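Local coordinates for nucleoside diphosphate kinase family protein (Babesia bovis, PDB 3JS9) that probably transfers the terminal phosphate of ATP to nucleoside diphosphates through a phosphohistidine intermediate, with magnesium as cofactor, at residues M9-V21 with G76-K90. Residues are numbered along the deposited sequence; the frame is centred on the assembly and turned at random.
Sequences MERTYIMVKPDGV and GPVFCMIWEGPEAIK. With SO4 (sulfate ion), chain G.
Strands 10-16 and 78-85 are the two central, antiparallel strands of the four-stranded nucleoside diphosphate kinase sheet, paired from E10–G85 to V16–F79. Each hydrogen-bonded pair is joined by two N-H to O bonds, as in E10 N to G85 O (2.9 Å) and its return bond; R11–E84, Y13–I82 and M15–C80 are non-hydrogen-bonded pairs. On the face carrying R11, Y13 and M15, the extended R11 side chain lies alongside E84; NE (2.7 Å) and NH2 (2.9 Å) both grip E84 OE2, side-on, with guanidinium and carboxylate planes 17° apart. Y13 CG, anti to the backbone N (chi1 175°), brings the ring edge to C80, CE1 lying 3.9 Å from C80 CB. On the face carrying T12, I14 and V16, M81 CE touches both I14 CG2 and V16 CG2, while the I14 side chain crosses that of W83 at about a right angle. W83 NE1 bonds weakly to M81 SD, which lies in the indole plane. Beyond the G85–A88 type II turn, I89 N lies 3.1 Å from E10 OE1, bonded nearly along the C-O axis. Waters link E10 OE1 to K90 N and T12 OG1 to I89 O. At the opposite end K17 NZ, predicted to bind ATP, hydrogen-bonds N120 OD1 and comes doubtfully close to a sulfate, probably from the crystallisation liquor, also bonded to H123, predicted to form the phosphohistidine intermediate. Strands 39-46 and 122-124 flank the pair, helix 26-36 packs on I14 and W83, and W138 stacks on Y13.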
ATOM      1  N   MET A   9     -27.565  14.042  -2.105  1.00 28.29           N
ATOM      2  CA  MET A   9     -27.094  13.200  -3.244  1.00 29.08           C
ATOM      3  C   MET A   9     -26.550  14.030  -4.410  1.00 28.71           C
ATOM      4  O   MET A   9     -27.298  14.736  -5.077  1.00 29.32           O
ATOM      5  CB  MET A   9     -28.164  12.236  -3.737  1.00 29.00           C
ATOM      6  CG  MET A   9     -27.643  11.275  -4.867  1.00 32.10           C
ATOM      7  SD  MET A   9     -26.603   9.854  -4.313  1.00 35.24           S
ATOM      8  CE  MET A   9     -27.698   9.073  -3.123  1.00 33.86           C
ATOM      9  N   GLU A  10     -25.245  13.937  -4.650  1.00 27.64           N
ATOM     10  CA  GLU A  10     -24.564  14.924  -5.461  1.00 26.45           C
ATOM     11  C   GLU A  10     -23.649  14.244  -6.453  1.00 25.84           C
ATOM     12  O   GLU A  10     -23.369  13.052  -6.346  1.00 26.28           O
ATOM     13  CB  GLU A  10     -23.737  15.871  -4.558  1.00 26.73           C
ATOM     14  CG  GLU A  10     -24.535  16.831  -3.672  1.00 26.32           C
ATOM     15  CD  GLU A  10     -23.698  17.536  -2.587  1.00 27.90           C
ATOM     16  OE1 GLU A  10     -22.446  17.436  -2.547  1.00 29.33           O
ATOM     17  OE2 GLU A  10     -24.311  18.207  -1.741  1.00 29.20           O
ATOM     18  N   ARG A  11     -23.167  15.013  -7.416  1.00 24.84           N
ATOM     19  CA  ARG A  11     -22.090  14.574  -8.273  1.00 23.97           C
ATOM     20  C   ARG A  11     -21.052  15.668  -8.282  1.00 23.75           C
ATOM     21  O   ARG A  11     -21.414  16.855  -8.377  1.00 24.37           O
ATOM     22  CB  ARG A  11     -22.586  14.375  -9.690  1.00 23.51           C
ATOM     23  CG  ARG A  11     -23.372  13.123  -9.844  1.00 25.98           C
ATOM     24  CD  ARG A  11     -24.077  13.034 -11.187  1.00 27.88           C
ATOM     25  NE  ARG A  11     -24.732  11.736 -11.291  1.00 28.69           N
ATOM     26  CZ  ARG A  11     -25.278  11.242 -12.397  1.00 29.99           C
ATOM     27  NH1 ARG A  11     -25.240  11.933 -13.542  1.00 31.93           N
ATOM     28  NH2 ARG A  11     -25.839  10.038 -12.354  1.00 27.61           N
ATOM     29  N   THR A  12     -19.772  15.283  -8.236  1.00 22.44           N
ATOM     30  CA  THR A  12     -18.701  16.245  -8.247  1.00 20.83           C
ATOM     31  C   THR A  12     -17.699  15.978  -9.370  1.00 20.61           C
ATOM     32  O   THR A  12     -17.484  14.829  -9.791  1.00 20.82           O
ATOM     33  CB  THR A  12     -17.995  16.322  -6.875  1.00 21.40           C
ATOM     34  OG1 THR A  12     -17.131  17.462  -6.872  1.00 23.28           O
ATOM     35  CG2 THR A  12     -17.173  15.049  -6.556  1.00 18.52           C
ATOM     36  N   TYR A  13     -17.089  17.041  -9.874  1.00 19.08           N
ATOM     37  CA  TYR A  13     -16.143  16.868 -10.940  1.00 18.04           C
ATOM     38  C   TYR A  13     -14.748  16.848 -10.325  1.00 18.04           C
ATOM     39  O   TYR A  13     -14.378  17.759  -9.564  1.00 17.82           O
ATOM     40  CB  TYR A  13     -16.304  17.966 -11.981  1.00 17.49           C
ATOM     41  CG  TYR A  13     -15.246  17.886 -13.042  1.00 16.79           C
ATOM     42  CD1 TYR A  13     -15.230  16.825 -13.939  1.00 15.99           C
ATOM     43  CD2 TYR A  13     -14.219  18.847 -13.119  1.00 15.03           C
ATOM     44  CE1 TYR A  13     -14.221  16.709 -14.901  1.00 15.80           C
ATOM     45  CE2 TYR A  13     -13.213  18.744 -14.081  1.00 15.01           C
ATOM     46  CZ  TYR A  13     -13.224  17.671 -14.970  1.00 16.03           C
ATOM     47  OH  TYR A  13     -12.234  17.546 -15.926  1.00 17.31           O
ATOM     48  N   ILE A  14     -13.989  15.796 -10.622  1.00 17.13           N
ATOM     49  CA  ILE A  14     -12.637  15.647 -10.081  1.00 16.71           C
ATOM     50  C   ILE A  14     -11.671  15.511 -11.286  1.00 17.13           C
ATOM     51  O   ILE A  14     -11.919  14.710 -12.196  1.00 15.86           O
ATOM     52  CB  ILE A  14     -12.519  14.381  -9.107  1.00 16.49           C
ATOM     53  CG1 ILE A  14     -13.582  14.365  -7.985  1.00 15.63           C
ATOM     54  CG2 ILE A  14     -11.063  14.153  -8.582  1.00 15.14           C
ATOM     55  CD1 ILE A  14     -13.469  15.422  -6.826  1.00 10.00           C
ATOM     56  N   MET A  15     -10.560  16.251 -11.270  1.00 17.47           N
ATOM     57  CA  MET A  15      -9.672  16.247 -12.414  1.00 18.50           C
ATOM     58  C   MET A  15      -8.185  16.147 -12.041  1.00 18.88           C
ATOM     59  O   MET A  15      -7.616  17.018 -11.354  1.00 20.32           O
ATOM     60  CB  MET A  15      -9.936  17.474 -13.296  1.00 18.15           C
ATOM     61  CG  MET A  15      -9.053  17.520 -14.549  1.00 20.07           C
ATOM     62  SD  MET A  15      -9.342  18.914 -15.693  1.00 23.33           S
ATOM     63  CE  MET A  15      -9.192  20.315 -14.544  1.00 14.68           C
ATOM     64  N   VAL A  16      -7.548  15.078 -12.479  1.00 17.74           N
ATOM     65  CA  VAL A  16      -6.111  14.986 -12.313  1.00 16.96           C
ATOM     66  C   VAL A  16      -5.516  15.944 -13.340  1.00 17.57           C
ATOM     67  O   VAL A  16      -5.779  15.803 -14.547  1.00 17.86           O
ATOM     68  CB  VAL A  16      -5.581  13.568 -12.573  1.00 16.05           C
ATOM     69  CG1 VAL A  16      -4.070  13.511 -12.304  1.00 14.39           C
ATOM     70  CG2 VAL A  16      -6.334  12.596 -11.717  1.00 14.53           C
ATOM     71  N   LYS A  17      -4.703  16.890 -12.867  1.00 17.12           N
ATOM     72  CA  LYS A  17      -4.170  17.934 -13.720  1.00 16.91           C
ATOM     73  C   LYS A  17      -2.844  17.458 -14.295  1.00 17.23           C
ATOM     74  O   LYS A  17      -2.339  16.400 -13.892  1.00 16.97           O
ATOM     75  CB  LYS A  17      -3.953  19.199 -12.913  1.00 16.53           C
ATOM     76  CG  LYS A  17      -5.190  19.844 -12.312  1.00 18.46           C
ATOM     77  CD  LYS A  17      -4.682  21.009 -11.496  1.00 19.26           C
ATOM     78  CE  LYS A  17      -5.700  21.603 -10.589  1.00 20.13           C
ATOM     79  NZ  LYS A  17      -4.968  22.717  -9.888  1.00 19.18           N
ATOM     80  N   PRO A  18      -2.252  18.248 -15.221  1.00 17.21           N
ATOM     81  CA  PRO A  18      -1.046  17.733 -15.884  1.00 17.30           C
ATOM     82  C   PRO A  18       0.083  17.299 -14.955  1.00 18.05           C
ATOM     83  O   PRO A  18       0.797  16.341 -15.291  1.00 19.11           O
ATOM     84  CB  PRO A  18      -0.609  18.906 -16.775  1.00 17.02           C
ATOM     85  CG  PRO A  18      -1.916  19.562 -17.154  1.00 15.79           C
ATOM     86  CD  PRO A  18      -2.782  19.457 -15.898  1.00 16.70           C
ATOM     87  N   ASP A  19       0.281  17.995 -13.830  1.00 17.80           N
ATOM     88  CA  ASP A  19       1.355  17.639 -12.909  1.00 17.23           C
ATOM     89  C   ASP A  19       1.027  16.279 -12.268  1.00 17.29           C
ATOM     90  O   ASP A  19       1.909  15.415 -12.141  1.00 17.69           O
ATOM     91  CB  ASP A  19       1.621  18.757 -11.875  1.00 17.28           C
ATOM     92  CG  ASP A  19       0.348  19.209 -11.141  1.00 18.54           C
ATOM     93  OD1 ASP A  19      -0.671  19.467 -11.819  1.00 20.68           O
ATOM     94  OD2 ASP A  19       0.351  19.288  -9.897  1.00 16.92           O
ATOM     95  N   GLY A  20      -0.248  16.060 -11.911  1.00 17.05           N
ATOM     96  CA  GLY A  20      -0.702  14.727 -11.469  1.00 16.13           C
ATOM     97  C   GLY A  20      -0.323  13.632 -12.476  1.00 16.49           C
ATOM     98  O   GLY A  20       0.209  12.564 -12.107  1.00 16.64           O
ATOM     99  N   VAL A  21      -0.557  13.904 -13.761  1.00 15.18           N
ATOM    100  CA  VAL A  21      -0.372  12.889 -14.773  1.00 14.28           C
ATOM    101  C   VAL A  21       1.096  12.593 -14.995  1.00 14.69           C
ATOM    102  O   VAL A  21       1.484  11.420 -15.071  1.00 14.39           O
ATOM    103  CB  VAL A  21      -1.049  13.258 -16.109  1.00 14.54           C
ATOM    104  CG1 VAL A  21      -0.642  12.275 -17.224  1.00 12.33           C
ATOM    105  CG2 VAL A  21      -2.599  13.334 -15.941  1.00 12.94           C
ATOM    106  N   GLY A  76      -2.280  20.124 -21.388  1.00 23.53           N
ATOM    107  CA  GLY A  76      -2.642  18.813 -20.880  1.00 21.15           C
ATOM    108  C   GLY A  76      -1.460  17.910 -20.640  1.00 20.27           C
ATOM    109  O   GLY A  76      -0.304  18.385 -20.484  1.00 20.98           O
ATOM    110  N   PRO A  77      -1.712  16.603 -20.576  1.00 19.06           N
ATOM    111  CA  PRO A  77      -3.005  15.938 -20.578  1.00 18.82           C
ATOM    112  C   PRO A  77      -3.672  16.025 -19.193  1.00 18.41           C
ATOM    113  O   PRO A  77      -3.005  16.401 -18.215  1.00 18.88           O
ATOM    114  CB  PRO A  77      -2.629  14.489 -20.872  1.00 19.06           C
ATOM    115  CG  PRO A  77      -1.269  14.358 -20.346  1.00 19.33           C
ATOM    116  CD  PRO A  77      -0.595  15.648 -20.502  1.00 18.56           C
ATOM    117  N   VAL A  78      -4.960  15.704 -19.113  1.00 17.02           N
ATOM    118  CA  VAL A  78      -5.658  15.667 -17.833  1.00 16.32           C
ATOM    119  C   VAL A  78      -6.461  14.394 -17.724  1.00 16.24           C
ATOM    120  O   VAL A  78      -6.754  13.774 -18.738  1.00 16.28           O
ATOM    121  CB  VAL A  78      -6.584  16.926 -17.607  1.00 16.72           C
ATOM    122  CG1 VAL A  78      -5.769  18.211 -17.734  1.00 13.99           C
ATOM    123  CG2 VAL A  78      -7.793  16.933 -18.578  1.00 15.97           C
ATOM    124  N   PHE A  79      -6.833  13.994 -16.505  1.00 16.43           N
ATOM    125  CA  PHE A  79      -7.728  12.855 -16.356  1.00 16.59           C
ATOM    126  C   PHE A  79      -8.990  13.290 -15.652  1.00 17.25           C
ATOM    127  O   PHE A  79      -8.928  13.773 -14.522  1.00 18.21           O
ATOM    128  CB  PHE A  79      -7.027  11.696 -15.652  1.00 16.89           C
ATOM    129  CG  PHE A  79      -7.865  10.442 -15.546  1.00 17.16           C
ATOM    130  CD1 PHE A  79      -8.681  10.231 -14.450  1.00 16.36           C
ATOM    131  CD2 PHE A  79      -7.800   9.458 -16.529  1.00 16.86           C
ATOM    132  CE1 PHE A  79      -9.443   9.077 -14.355  1.00 19.99           C
ATOM    133  CE2 PHE A  79      -8.568   8.294 -16.434  1.00 15.58           C
ATOM    134  CZ  PHE A  79      -9.387   8.107 -15.369  1.00 15.68           C
ATOM    135  N   CYS A  80     -10.131  13.123 -16.332  1.00 17.56           N
ATOM    136  CA  CYS A  80     -11.430  13.655 -15.909  1.00 17.38           C
ATOM    137  C   CYS A  80     -12.281  12.583 -15.297  1.00 18.31           C
ATOM    138  O   CYS A  80     -12.333  11.474 -15.833  1.00 19.27           O
ATOM    139  CB  CYS A  80     -12.208  14.199 -17.109  1.00 17.07           C
ATOM    140  SG  CYS A  80     -11.296  15.307 -18.227  1.00 17.78           S
ATOM    141  N   MET A  81     -12.996  12.924 -14.216  1.00 18.54           N
ATOM    142  CA  MET A  81     -13.906  11.997 -13.521  1.00 18.46           C
ATOM    143  C   MET A  81     -15.116  12.726 -13.001  1.00 18.19           C
ATOM    144  O   MET A  81     -15.032  13.922 -12.711  1.00 18.70           O
ATOM    145  CB  MET A  81     -13.222  11.329 -12.314  1.00 18.06           C
ATOM    146  CG  MET A  81     -12.057  10.411 -12.690  1.00 18.35           C
ATOM    147  SD  MET A  81     -11.061  10.108 -11.230  1.00 21.95           S
ATOM    148  CE  MET A  81      -9.942  11.551 -11.193  1.00 17.58           C
ATOM    149  N   ILE A  82     -16.238  12.012 -12.894  1.00 17.82           N
ATOM    150  CA  ILE A  82     -17.378  12.468 -12.087  1.00 17.56           C
ATOM    151  C   ILE A  82     -17.668  11.358 -11.084  1.00 17.12           C
ATOM    152  O   ILE A  82     -17.702  10.195 -11.455  1.00 17.44           O
ATOM    153  CB  ILE A  82     -18.649  12.700 -12.915  1.00 17.15           C
ATOM    154  CG1 ILE A  82     -18.470  13.876 -13.857  1.00 17.21           C
ATOM    155  CG2 ILE A  82     -19.903  12.889 -11.999  1.00 16.30           C
ATOM    156  CD1 ILE A  82     -19.716  14.093 -14.785  1.00 15.51           C
ATOM    157  N   TRP A  83     -17.878  11.740  -9.830  1.00 16.92           N
ATOM    158  CA  TRP A  83     -18.157  10.825  -8.743  1.00 16.73           C
ATOM    159  C   TRP A  83     -19.466  11.208  -8.068  1.00 17.49           C
ATOM    160  O   TRP A  83     -19.754  12.392  -7.895  1.00 17.06           O
ATOM    161  CB  TRP A  83     -17.015  10.860  -7.728  1.00 16.28           C
ATOM    162  CG  TRP A  83     -15.772  10.226  -8.219  1.00 14.45           C
ATOM    163  CD1 TRP A  83     -14.739  10.837  -8.885  1.00 13.58           C
ATOM    164  CD2 TRP A  83     -15.422   8.844  -8.111  1.00 12.29           C
ATOM    165  NE1 TRP A  83     -13.766   9.916  -9.183  1.00 11.99           N
ATOM    166  CE2 TRP A  83     -14.167   8.681  -8.736  1.00 10.89           C
ATOM    167  CE3 TRP A  83     -16.054   7.722  -7.555  1.00 10.67           C
ATOM    168  CZ2 TRP A  83     -13.520   7.444  -8.806  1.00  9.48           C
ATOM    169  CZ3 TRP A  83     -15.411   6.487  -7.630  1.00 11.86           C
ATOM    170  CH2 TRP A  83     -14.149   6.361  -8.247  1.00  8.32           C
ATOM    171  N   GLU A  84     -20.219  10.194  -7.636  1.00 18.51           N
ATOM    172  CA  GLU A  84     -21.556  10.379  -7.123  1.00 19.58           C
ATOM    173  C   GLU A  84     -21.690   9.901  -5.687  1.00 19.69           C
ATOM    174  O   GLU A  84     -21.105   8.880  -5.320  1.00 20.56           O
ATOM    175  CB  GLU A  84     -22.552   9.634  -8.025  1.00 19.98           C
ATOM    176  CG  GLU A  84     -23.989   9.645  -7.550  1.00 22.78           C
ATOM    177  CD  GLU A  84     -24.928   9.029  -8.552  1.00 29.43           C
ATOM    178  OE1 GLU A  84     -25.349   7.865  -8.356  1.00 30.57           O
ATOM    179  OE2 GLU A  84     -25.252   9.715  -9.548  1.00 33.78           O
ATOM    180  N   GLY A  85     -22.477  10.615  -4.879  1.00 19.22           N
ATOM    181  CA  GLY A  85     -22.817  10.137  -3.532  1.00 19.21           C
ATOM    182  C   GLY A  85     -23.404  11.237  -2.657  1.00 19.44           C
ATOM    183  O   GLY A  85     -23.399  12.397  -3.049  1.00 19.81           O
ATOM    184  N   PRO A  86     -23.959  10.883  -1.484  1.00 19.73           N
ATOM    185  CA  PRO A  86     -24.357  11.934  -0.545  1.00 20.11           C
ATOM    186  C   PRO A  86     -23.144  12.817  -0.223  1.00 20.82           C
ATOM    187  O   PRO A  86     -22.084  12.305   0.160  1.00 20.47           O
ATOM    188  CB  PRO A  86     -24.760  11.153   0.707  1.00 20.14           C
ATOM    189  CG  PRO A  86     -25.146   9.806   0.218  1.00 19.68           C
ATOM    190  CD  PRO A  86     -24.318   9.536  -1.001  1.00 19.21           C
ATOM    191  N   GLU A  87     -23.300  14.132  -0.396  1.00 21.44           N
ATOM    192  CA  GLU A  87     -22.260  15.103  -0.065  1.00 21.68           C
ATOM    193  C   GLU A  87     -20.954  14.811  -0.771  1.00 21.30           C
ATOM    194  O   GLU A  87     -19.857  15.068  -0.224  1.00 21.72           O
ATOM    195  CB  GLU A  87     -22.047  15.143   1.435  1.00 22.07           C
ATOM    196  CG  GLU A  87     -23.372  15.285   2.161  1.00 25.46           C
ATOM    197  CD  GLU A  87     -23.248  16.141   3.376  1.00 32.93           C
ATOM    198  OE1 GLU A  87     -22.957  17.360   3.181  1.00 36.56           O
ATOM    199  OE2 GLU A  87     -23.443  15.603   4.507  1.00 33.92           O
ATOM    200  N   ALA A  88     -21.078  14.294  -1.990  1.00 19.96           N
ATOM    201  CA  ALA A  88     -19.929  14.027  -2.819  1.00 20.44           C
ATOM    202  C   ALA A  88     -18.984  15.245  -2.930  1.00 20.46           C
ATOM    203  O   ALA A  88     -17.774  15.096  -2.896  1.00 20.02           O
ATOM    204  CB  ALA A  88     -20.381  13.558  -4.204  1.00 20.46           C
ATOM    205  N   ILE A  89     -19.547  16.448  -3.057  1.00 20.85           N
ATOM    206  CA  ILE A  89     -18.745  17.633  -3.323  1.00 21.15           C
ATOM    207  C   ILE A  89     -17.810  17.926  -2.152  1.00 20.96           C
ATOM    208  O   ILE A  89     -16.603  18.149  -2.366  1.00 20.47           O
ATOM    209  CB  ILE A  89     -19.623  18.854  -3.692  1.00 21.85           C
ATOM    210  CG1 ILE A  89     -20.364  18.585  -5.012  1.00 20.85           C
ATOM    211  CG2 ILE A  89     -18.785  20.088  -3.851  1.00 21.28           C
ATOM    212  CD1 ILE A  89     -21.654  19.385  -5.146  1.00 21.69           C
ATOM    213  N   LYS A  90     -18.358  17.867  -0.932  1.00 20.22           N
ATOM    214  CA  LYS A  90     -17.585  18.054   0.294  1.00 20.07           C
ATOM    215  C   LYS A  90     -16.568  16.914   0.506  1.00 20.32           C
ATOM    216  O   LYS A  90     -15.433  17.146   0.951  1.00 19.76           O
ATOM    217  CB  LYS A  90     -18.521  18.182   1.481  1.00 20.55           C
ATOM    218  CG  LYS A  90     -17.857  18.410   2.803  1.00 22.00           C
ATOM    219  CD  LYS A  90     -18.857  18.877   3.864  1.00 25.32           C
ATOM    220  CE  LYS A  90     -18.175  18.807   5.262  1.00 29.70           C
ATOM    221  NZ  LYS A  90     -18.831  19.621   6.341  1.00 30.59           N
TER
HETATM  222  S   SO4 G 152      -8.188  24.299  -9.350  1.00 60.59           S
HETATM  223  O1  SO4 G 152      -8.999  23.671  -8.296  1.00 60.29           O
HETATM  224  O2  SO4 G 152      -8.469  25.717  -9.345  1.00 62.06           O
HETATM  225  O3  SO4 G 152      -8.400  23.827 -10.729  1.00 60.65           O
HETATM  226  O4  SO4 G 152      -6.825  24.043  -8.963  1.00 62.46           O
HETATM  227  O   HOH W   1     -21.209  18.527  -0.528  1.00 17.48           O
HETATM  228  O   HOH W   2     -15.565  18.144  -4.750  1.00 10.26           O